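Local coordinates for protein ORF112 (Cyprinid herpesvirus 3, PDB 4WCG) that binds left-handed Z-DNA through the Zalpha domain at its C-terminal end and may also bind RNA, at residues A[38-43]-A[82-87]; A[47-52]-A[59-64]; A[74-79]-A[92-97]. All coordinates share one frame; numbering follows the deposited sequence.

Interaction 1: A[38-43]-A[82-87]. With SO4 (sulfate ion), chain F; SO4 (sulfate ion), chain E.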
# COMPACT_ATOMS: atom_id res chain seq x y z
N ILE A 38 3.29 -0.71 -14.84
CA ILE A 38 2.81 0.49 -14.15
C ILE A 38 3.16 1.73 -14.95
O ILE A 38 4.32 1.98 -15.27
CB ILE A 38 3.42 0.63 -12.74
CG1 ILE A 38 2.94 -0.51 -11.83
CG2 ILE A 38 3.06 1.98 -12.14
CD1 ILE A 38 1.45 -0.50 -11.58
N SER A 39 2.13 2.51 -15.29
CA SER A 39 2.31 3.77 -15.98
C SER A 39 2.20 4.94 -15.01
O SER A 39 1.20 5.07 -14.30
CB SER A 39 1.27 3.93 -17.09
OG SER A 39 1.15 5.28 -17.50
N GLU A 40 3.23 5.78 -14.96
CA GLU A 40 3.16 6.95 -14.09
C GLU A 40 2.10 7.91 -14.62
O GLU A 40 1.44 8.60 -13.85
CB GLU A 40 4.53 7.64 -13.98
CG GLU A 40 4.53 8.95 -13.17
CD GLU A 40 4.02 8.80 -11.73
OE1 GLU A 40 4.03 7.67 -11.18
OE2 GLU A 40 3.63 9.83 -11.15
N GLU A 41 1.93 7.93 -15.94
CA GLU A 41 0.86 8.71 -16.55
C GLU A 41 -0.51 8.27 -16.02
O GLU A 41 -1.36 9.11 -15.71
CB GLU A 41 0.91 8.59 -18.07
CG GLU A 41 -0.24 9.27 -18.79
CD GLU A 41 0.08 9.57 -20.24
OE1 GLU A 41 1.18 10.12 -20.50
OE2 GLU A 41 -0.75 9.25 -21.12
N MET A 42 -0.72 6.96 -15.91
CA MET A 42 -1.96 6.43 -15.35
C MET A 42 -2.11 6.81 -13.88
O MET A 42 -3.19 7.17 -13.42
CB MET A 42 -2.01 4.90 -15.52
CG MET A 42 -3.19 4.23 -14.84
SD MET A 42 -4.79 4.80 -15.46
CE MET A 42 -4.92 3.86 -16.98
N ASN A 43 -1.01 6.74 -13.14
CA ASN A 43 -1.02 7.14 -11.73
C ASN A 43 -1.55 8.55 -11.55
O ASN A 43 -2.41 8.81 -10.72
CB ASN A 43 0.37 7.04 -11.13
CG ASN A 43 0.79 5.62 -10.87
OD1 ASN A 43 -0.06 4.73 -10.73
ND2 ASN A 43 2.09 5.40 -10.80
N ASP A 82 3.51 3.32 -1.23
CA ASP A 82 4.30 4.45 -0.78
C ASP A 82 3.45 5.63 -0.35
O ASP A 82 3.95 6.74 -0.19
CB ASP A 82 5.31 4.90 -1.85
CG ASP A 82 4.66 5.17 -3.20
OD1 ASP A 82 3.70 4.47 -3.57
OD2 ASP A 82 5.16 6.07 -3.91
N GLY A 83 2.16 5.38 -0.14
CA GLY A 83 1.29 6.36 0.48
C GLY A 83 0.73 7.46 -0.41
O GLY A 83 0.26 8.48 0.09
N ARG A 84 0.76 7.24 -1.72
CA ARG A 84 0.18 8.23 -2.64
C ARG A 84 -1.34 8.18 -2.66
O ARG A 84 -2.00 9.18 -2.97
CB ARG A 84 0.74 8.02 -4.05
CG ARG A 84 2.20 8.38 -4.15
CD ARG A 84 2.74 8.04 -5.52
NE ARG A 84 2.44 9.07 -6.50
CZ ARG A 84 2.74 8.96 -7.80
NH1 ARG A 84 3.31 7.86 -8.26
NH2 ARG A 84 2.45 9.95 -8.63
N VAL A 85 -1.89 7.00 -2.40
CA VAL A 85 -3.32 6.82 -2.14
C VAL A 85 -3.45 5.96 -0.89
O VAL A 85 -2.48 5.32 -0.45
CB VAL A 85 -4.07 6.15 -3.33
CG1 VAL A 85 -3.94 6.97 -4.59
CG2 VAL A 85 -3.57 4.73 -3.58
N ARG A 86 -4.65 5.90 -0.34
CA ARG A 86 -4.89 5.11 0.86
C ARG A 86 -6.25 4.45 0.73
O ARG A 86 -7.25 5.11 0.40
CB ARG A 86 -4.82 5.99 2.10
CG ARG A 86 -4.82 5.20 3.40
CD ARG A 86 -4.98 6.12 4.57
NE ARG A 86 -3.89 7.09 4.63
CZ ARG A 86 -3.98 8.28 5.23
NH1 ARG A 86 -5.12 8.64 5.81
NH2 ARG A 86 -2.95 9.10 5.23
N LYS A 87 -6.31 3.15 1.01
CA LYS A 87 -7.57 2.42 0.98
C LYS A 87 -8.27 2.53 2.32
O LYS A 87 -7.62 2.58 3.36
CB LYS A 87 -7.31 0.95 0.62
CG LYS A 87 -8.53 0.16 0.22
CD LYS A 87 -8.15 -1.29 -0.03
CE LYS A 87 -8.08 -2.06 1.27
NZ LYS A 87 -9.43 -2.18 1.89
S SO4 F . 4.63 6.43 -18.07
O1 SO4 F . 5.20 5.57 -17.03
O2 SO4 F . 4.01 7.60 -17.45
O3 SO4 F . 3.62 5.70 -18.83
O4 SO4 F . 5.70 6.86 -18.97
S SO4 E . -0.08 7.01 4.39
O1 SO4 E . -0.07 8.44 4.07
O2 SO4 E . -0.13 6.84 5.84
O3 SO4 E . -1.28 6.38 3.80
O4 SO4 E . 1.14 6.40 3.87
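The first turn of helix 40-52, carrying Glu40 and Asn43, faces Arg84 from the turn that leads into strand 86-87; the backbones stay well apart, 9.2 Å between the CA atoms of Asn43 and Arg84, so long side chains must span the distance. Arg84 does so with a fork: NH1 donates to Glu40 OE1 at 3.0 Å, almost perfectly straight at 178°, and NH2 donates to Glu40 OE2 at 2.8 Å. Each oxygen offers its syn lone pair, and carboxylate and guanidinium lie nearly coplanar, 17° apart, in an end-on two-pronged salt bridge. Glu40 reaches this position by bending its chain at chi2 (57°), which swings the carboxylate toward Arg84 although CB starts off across the line between the segments. One oxygen works twice: Asn43 ND2 also donates to Glu40 OE1, 3.0 Å away, arriving from above the carboxylate plane. At the helix start, Ser39 is the N-cap, its OG accepting from Met42 N at 3.0 Å. A sulfate, probably from the crystallisation liquor, sits there, bound by Ser39 OG and by the backbone N atoms of Glu40 and Glu41. A second sulfate takes Arg86 NE and NH2 here and Arg86 NE of the second subunit. Gly83 is the C-prime residue of the Schellman motif that closes helix 69-81, Arg84 N bonding back to Met79 O. The bridge thus ties the beginning of the first helix of this winged helix-turn-helix domain to the exit of the third. Three N-H groups converging on one carboxylate fix its rotation and would be expected to keep Glu40 ionised.

Interaction 2: A[47-52]-A[59-64]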
# COMPACT_ATOMS: atom_id res chain seq x y z
N LEU A 47 -4.89 9.85 -9.54
CA LEU A 47 -4.76 10.83 -8.46
C LEU A 47 -5.64 12.04 -8.76
O LEU A 47 -6.25 12.63 -7.85
CB LEU A 47 -3.30 11.26 -8.30
CG LEU A 47 -2.38 10.16 -7.77
CD1 LEU A 47 -0.93 10.61 -7.80
CD2 LEU A 47 -2.76 9.79 -6.35
N ALA A 48 -5.71 12.43 -10.02
CA ALA A 48 -6.54 13.56 -10.38
C ALA A 48 -8.02 13.29 -10.12
O ALA A 48 -8.74 14.17 -9.65
CB ALA A 48 -6.32 13.95 -11.82
N TYR A 49 -8.48 12.08 -10.45
CA TYR A 49 -9.86 11.72 -10.19
C TYR A 49 -10.12 11.81 -8.68
O TYR A 49 -11.12 12.38 -8.25
CB TYR A 49 -10.17 10.31 -10.71
CG TYR A 49 -11.63 9.91 -10.55
CD1 TYR A 49 -12.11 9.41 -9.34
CD2 TYR A 49 -12.52 10.04 -11.60
CE1 TYR A 49 -13.44 9.05 -9.19
CE2 TYR A 49 -13.86 9.68 -11.46
CZ TYR A 49 -14.31 9.18 -10.25
OH TYR A 49 -15.63 8.82 -10.11
N LEU A 50 -9.22 11.26 -7.89
CA LEU A 50 -9.41 11.21 -6.44
C LEU A 50 -9.44 12.60 -5.82
O LEU A 50 -10.12 12.82 -4.82
CB LEU A 50 -8.33 10.36 -5.79
CG LEU A 50 -8.49 8.88 -6.10
CD1 LEU A 50 -7.32 8.07 -5.54
CD2 LEU A 50 -9.81 8.38 -5.52
N GLY A 51 -8.71 13.53 -6.44
CA GLY A 51 -8.68 14.90 -5.98
C GLY A 51 -10.04 15.55 -6.15
O GLY A 51 -10.35 16.56 -5.51
N THR A 52 -10.85 14.97 -7.03
CA THR A 52 -12.17 15.50 -7.33
C THR A 52 -13.25 14.80 -6.50
O THR A 52 -14.27 15.40 -6.16
CB THR A 52 -12.50 15.36 -8.83
OG1 THR A 52 -11.39 15.83 -9.62
CG2 THR A 52 -13.71 16.16 -9.18
N VAL A 59 -14.17 0.83 -9.92
CA VAL A 59 -15.04 0.68 -11.08
C VAL A 59 -15.42 2.05 -11.64
O VAL A 59 -15.57 2.22 -12.84
CB VAL A 59 -16.31 -0.13 -10.75
CG1 VAL A 59 -17.17 0.58 -9.72
CG2 VAL A 59 -17.10 -0.41 -12.02
N HIS A 60 -15.54 3.04 -10.76
CA HIS A 60 -15.97 4.36 -11.19
C HIS A 60 -14.80 5.15 -11.76
O HIS A 60 -14.96 5.88 -12.73
CB HIS A 60 -16.62 5.09 -10.02
CG HIS A 60 -17.89 4.44 -9.55
ND1 HIS A 60 -18.21 4.31 -8.22
CD2 HIS A 60 -18.90 3.87 -10.24
CE1 HIS A 60 -19.37 3.70 -8.10
NE2 HIS A 60 -19.81 3.41 -9.31
N ILE A 61 -13.62 4.96 -11.18
CA ILE A 61 -12.42 5.55 -11.76
C ILE A 61 -12.17 4.99 -13.15
O ILE A 61 -11.89 5.73 -14.10
CB ILE A 61 -11.21 5.31 -10.86
CG1 ILE A 61 -11.49 5.88 -9.47
CG2 ILE A 61 -9.96 5.90 -11.49
CD1 ILE A 61 -10.42 5.62 -8.44
N ALA A 62 -12.27 3.67 -13.29
CA ALA A 62 -12.09 3.02 -14.58
C ALA A 62 -13.07 3.52 -15.64
O ALA A 62 -12.69 3.77 -16.79
CB ALA A 62 -12.21 1.50 -14.41
N GLN A 63 -14.34 3.67 -15.26
CA GLN A 63 -15.34 4.17 -16.19
C GLN A 63 -14.96 5.56 -16.68
O GLN A 63 -15.05 5.85 -17.87
CB GLN A 63 -16.72 4.21 -15.53
CG GLN A 63 -17.39 2.86 -15.35
CD GLN A 63 -18.70 2.96 -14.59
OE1 GLN A 63 -19.07 4.03 -14.10
NE2 GLN A 63 -19.42 1.85 -14.49
N SER A 64 -14.51 6.41 -15.76
CA SER A 64 -14.19 7.79 -16.11
C SER A 64 -12.99 7.88 -17.04
O SER A 64 -12.99 8.68 -17.98
CB SER A 64 -13.94 8.62 -14.84
OG SER A 64 -13.73 9.99 -15.17
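Tyr49 of helix 40-52 lays its ring against Ile61 and Ser64 of helix 58-65; these are the first and second helices of the three-helix bundle in this winged helix-turn-helix domain. The short segments cross at 115°, their axes 10.6 Å apart at closest, and the CA atoms of Tyr49 and Ile61 come within 6.9 Å. Along 59-64, His60 is the first to touch: its CB lies 3.9 Å from Tyr49 OH, while its imidazole leads away from the contact. Next comes Ile61, which carries most of the burial on this helix. Its CA stands over the centre of the Tyr49 ring, 4.2 Å from the centroid and 5° off the normal, a CH-pi contact made by the backbone carbon itself. Tyr49 holds its ring there because CG is anti to the backbone N (chi1 -176°), directing the ring across to the second helix. Further out, Ile61 CG1 packs on the Tyr49 CD1 side of the ring, and Ile61 CD1 meets Leu50 CD2 at 4.1 Å, the two side chains crossing at about a right angle. Ile61 also reaches Val72 of helix 69-81, so it joins all three helices. No hydrogen bond links the two segments, and the helices hold together here by apolar contact. Ser64, one turn beyond His60, finishes the interface from the other flank of the tyrosine: its CB approaches Tyr49 CE2 obliquely, at 3.5 Å.

Interaction 3: A[74-79]-A[92-97]. With nucleotides of chain D.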
# COMPACT_ATOMS: atom_id res chain seq x y z
N ARG A 74 -4.58 -2.22 -10.22
CA ARG A 74 -3.15 -2.50 -10.18
C ARG A 74 -2.40 -1.22 -9.78
O ARG A 74 -1.47 -1.25 -8.94
CB ARG A 74 -2.66 -3.03 -11.53
CG ARG A 74 -1.21 -3.52 -11.48
CD ARG A 74 -0.82 -4.27 -12.74
NE ARG A 74 -0.75 -3.38 -13.89
CZ ARG A 74 -1.65 -3.37 -14.87
NH1 ARG A 74 -2.69 -4.19 -14.82
NH2 ARG A 74 -1.51 -2.54 -15.90
N HIS A 75 -2.82 -0.10 -10.37
CA HIS A 75 -2.14 1.16 -10.08
C HIS A 75 -2.47 1.68 -8.68
O HIS A 75 -1.58 2.17 -7.98
CB HIS A 75 -2.46 2.20 -11.15
CG HIS A 75 -1.78 1.93 -12.46
ND1 HIS A 75 -2.17 0.91 -13.31
CD2 HIS A 75 -0.74 2.55 -13.07
CE1 HIS A 75 -1.39 0.91 -14.38
NE2 HIS A 75 -0.52 1.90 -14.26
N LEU A 76 -3.73 1.58 -8.25
CA LEU A 76 -4.11 2.02 -6.90
C LEU A 76 -3.31 1.28 -5.84
O LEU A 76 -2.75 1.88 -4.92
CB LEU A 76 -5.61 1.79 -6.64
CG LEU A 76 -6.57 2.76 -7.33
CD1 LEU A 76 -8.00 2.21 -7.29
CD2 LEU A 76 -6.51 4.12 -6.60
N TYR A 77 -3.26 -0.04 -5.95
CA TYR A 77 -2.56 -0.80 -4.93
C TYR A 77 -1.06 -0.50 -4.93
O TYR A 77 -0.45 -0.42 -3.87
CB TYR A 77 -2.82 -2.30 -5.09
CG TYR A 77 -4.15 -2.73 -4.49
CD1 TYR A 77 -5.33 -2.66 -5.22
CD2 TYR A 77 -4.21 -3.17 -3.18
CE1 TYR A 77 -6.54 -3.05 -4.66
CE2 TYR A 77 -5.40 -3.55 -2.60
CZ TYR A 77 -6.57 -3.49 -3.35
OH TYR A 77 -7.74 -3.88 -2.76
N ARG A 78 -0.44 -0.34 -6.09
CA ARG A 78 0.97 0.01 -6.07
C ARG A 78 1.20 1.41 -5.49
O ARG A 78 2.17 1.61 -4.75
CB ARG A 78 1.57 -0.12 -7.46
CG ARG A 78 1.67 -1.58 -7.92
CD ARG A 78 2.41 -2.51 -6.92
NE ARG A 78 2.64 -3.84 -7.48
CZ ARG A 78 3.26 -4.85 -6.87
NH1 ARG A 78 3.74 -4.71 -5.63
NH2 ARG A 78 3.41 -6.01 -7.50
N MET A 79 0.32 2.37 -5.80
CA MET A 79 0.44 3.71 -5.20
C MET A 79 0.23 3.69 -3.69
O MET A 79 0.79 4.52 -2.97
CB MET A 79 -0.53 4.70 -5.84
CG MET A 79 0.02 5.27 -7.14
SD MET A 79 -0.90 6.70 -7.74
CE MET A 79 -2.45 5.92 -8.20
N PRO A 92 -13.27 -1.51 -0.37
CA PRO A 92 -12.47 -1.12 -1.53
C PRO A 92 -12.84 0.28 -1.99
O PRO A 92 -13.35 0.50 -3.09
CB PRO A 92 -12.84 -2.17 -2.58
CG PRO A 92 -14.27 -2.50 -2.25
CD PRO A 92 -14.33 -2.47 -0.74
N VAL A 93 -12.56 1.22 -1.11
CA VAL A 93 -12.84 2.63 -1.35
C VAL A 93 -11.53 3.40 -1.13
O VAL A 93 -10.76 3.06 -0.22
CB VAL A 93 -13.98 3.09 -0.42
CG1 VAL A 93 -13.95 4.57 -0.18
CG2 VAL A 93 -15.32 2.62 -0.99
N TRP A 94 -11.26 4.41 -1.95
CA TRP A 94 -9.92 5.00 -2.02
C TRP A 94 -9.90 6.49 -1.73
O TRP A 94 -10.77 7.26 -2.19
CB TRP A 94 -9.29 4.73 -3.39
CG TRP A 94 -9.12 3.26 -3.62
CD1 TRP A 94 -10.04 2.38 -4.14
CD2 TRP A 94 -7.97 2.48 -3.27
NE1 TRP A 94 -9.52 1.11 -4.14
CE2 TRP A 94 -8.25 1.14 -3.62
CE3 TRP A 94 -6.73 2.78 -2.71
CZ2 TRP A 94 -7.33 0.11 -3.43
CZ3 TRP A 94 -5.82 1.77 -2.51
CH2 TRP A 94 -6.12 0.44 -2.88
N TYR A 95 -8.88 6.89 -0.99
CA TYR A 95 -8.70 8.27 -0.58
C TYR A 95 -7.35 8.82 -1.00
O TYR A 95 -6.38 8.09 -1.20
CB TYR A 95 -8.83 8.40 0.94
CG TYR A 95 -10.12 7.86 1.47
CD1 TYR A 95 -11.28 8.64 1.48
CD2 TYR A 95 -10.20 6.57 1.96
CE1 TYR A 95 -12.47 8.12 1.96
CE2 TYR A 95 -11.38 6.05 2.44
CZ TYR A 95 -12.51 6.83 2.44
OH TYR A 95 -13.68 6.31 2.94
N LEU A 96 -7.29 10.14 -1.08
CA LEU A 96 -6.07 10.84 -1.38
C LEU A 96 -5.58 11.54 -0.12
O LEU A 96 -6.21 12.51 0.31
CB LEU A 96 -6.36 11.86 -2.50
CG LEU A 96 -5.24 12.66 -3.15
CD1 LEU A 96 -4.36 11.77 -3.98
CD2 LEU A 96 -5.86 13.77 -4.00
N PRO A 97 -4.48 11.05 0.48
CA PRO A 97 -3.92 11.68 1.70
C PRO A 97 -3.50 13.13 1.48
O PRO A 97 -3.06 13.41 0.36
CB PRO A 97 -2.70 10.82 2.03
CG PRO A 97 -2.94 9.52 1.33
CD PRO A 97 -3.70 9.87 0.08
P DG D 5 -9.58 -6.65 -10.03
OP1 DG D 5 -10.55 -5.64 -9.69
OP2 DG D 5 -9.68 -7.30 -11.31
O5' DG D 5 -8.16 -5.97 -9.88
C5' DG D 5 -7.00 -6.73 -10.08
C4' DG D 5 -5.77 -5.92 -9.72
O4' DG D 5 -5.81 -5.57 -8.33
C3' DG D 5 -4.47 -6.68 -9.92
O3' DG D 5 -3.96 -6.28 -11.17
C2' DG D 5 -3.60 -6.23 -8.77
C1' DG D 5 -4.55 -5.71 -7.72
N9 DG D 5 -4.73 -6.52 -6.51
C8 DG D 5 -4.68 -6.05 -5.23
N7 DG D 5 -4.94 -6.97 -4.34
C5 DG D 5 -5.18 -8.11 -5.09
C6 DG D 5 -5.50 -9.42 -4.68
O6 DG D 5 -5.64 -9.84 -3.55
N1 DG D 5 -5.68 -10.26 -5.77
C2 DG D 5 -5.55 -9.89 -7.08
N2 DG D 5 -5.76 -10.85 -7.98
N3 DG D 5 -5.24 -8.67 -7.47
C4 DG D 5 -5.06 -7.84 -6.44
P DC D 4 -10.56 -5.14 -4.41
OP1 DC D 4 -9.78 -3.89 -4.43
OP2 DC D 4 -11.81 -5.21 -5.16
O5' DC D 4 -9.60 -6.35 -4.86
C5' DC D 4 -8.56 -6.12 -5.77
C4' DC D 4 -8.54 -7.23 -6.82
O4' DC D 4 -8.19 -8.50 -6.18
C3' DC D 4 -9.87 -7.47 -7.54
O3' DC D 4 -9.62 -7.77 -8.92
C2' DC D 4 -10.42 -8.70 -6.82
C1' DC D 4 -9.13 -9.48 -6.57
N1 DC D 4 -9.25 -10.47 -5.48
C2 DC D 4 -9.53 -11.79 -5.78
O2 DC D 4 -9.67 -12.11 -6.96
N3 DC D 4 -9.65 -12.69 -4.76
C4 DC D 4 -9.49 -12.29 -3.50
N4 DC D 4 -9.61 -13.20 -2.53
C5 DC D 4 -9.21 -10.93 -3.17
C6 DC D 4 -9.09 -10.07 -4.18
P DG D 3 -16.58 -6.03 -2.39
OP1 DG D 3 -17.53 -5.78 -1.28
OP2 DG D 3 -16.62 -5.20 -3.61
O5' DG D 3 -15.12 -5.99 -1.77
C5' DG D 3 -14.00 -6.27 -2.59
C4' DG D 3 -12.75 -6.30 -1.75
O4' DG D 3 -12.91 -7.29 -0.72
C3' DG D 3 -11.49 -6.67 -2.51
O3' DG D 3 -10.81 -5.50 -2.87
C2' DG D 3 -10.67 -7.48 -1.51
C1' DG D 3 -11.70 -7.98 -0.49
N9 DG D 3 -11.97 -9.41 -0.56
C8 DG D 3 -11.92 -10.31 0.48
N7 DG D 3 -12.22 -11.53 0.14
C5 DG D 3 -12.50 -11.44 -1.23
C6 DG D 3 -12.87 -12.44 -2.15
O6 DG D 3 -13.07 -13.65 -1.93
N1 DG D 3 -13.03 -11.93 -3.44
C2 DG D 3 -12.87 -10.61 -3.77
N2 DG D 3 -13.08 -10.29 -5.05
N3 DG D 3 -12.52 -9.67 -2.92
C4 DG D 3 -12.34 -10.15 -1.67
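With CG set anti to the carbonyl carbon in both Tyr77 (chi1 -81°) and Trp94 (chi1 -63°), the two rings meet at a steep angle. Their planes stand 79° apart in a T-shaped pair, the indole pointing its six-membered edge at the tyrosine face. The centroids of the Tyr77 ring and the Trp94 six-membered ring are 4.9 Å apart, and Trp94 CZ2 comes to 3.5 Å from Tyr77 CE1. Leu76, one residue earlier on the helix, covers a face of the same indole; its CD1 sits 3.7 Å from the centroid of the five-membered ring in a CH-pi contact. Tyr77 is thereby backed by tryptophan on one face and presents the opposite one to DNA, where C8 of DG5 of chain D stands 3.3 Å above its plane. Its OH donates to OP1 of DC4 of chain D at 2.6 Å, with that oxygen in the ring plane. A recognition-helix tyrosine backed by a wing tryptophan is characteristic of Z-DNA recognition by Zalpha domains. Pro92 CG adds a touch on the backbone of DG3 of chain D. Trp94 belongs to strand 94-95, which pairs through Tyr95 with Arg86 of strand 86-87, while Leu76 and Tyr77 belong to helix 69-81, whose His75 packs against helix 40-52.

Interaction 3 is the buried one, all three touching residues shielded by protein and DNA, whereas interactions 1 and 2 are only partly buried. Interaction 1 is a charged bridge near the surface and interaction 3 an aromatic cluster in the interior; interaction 2 is an apolar seam between helices, partly buried, with exposed residues at its rim. Interactions 1 and 2 share helix 40-52, near its start and its end, on opposite sides of the domain centre. Interactions 1 and 3 meet in the small sheet, through Arg86 and Tyr95, and again where His75 contacts Asn43. Leu47 packs on both Val85 and Leu96, connecting all three. Interaction 3 alone touches the DNA directly.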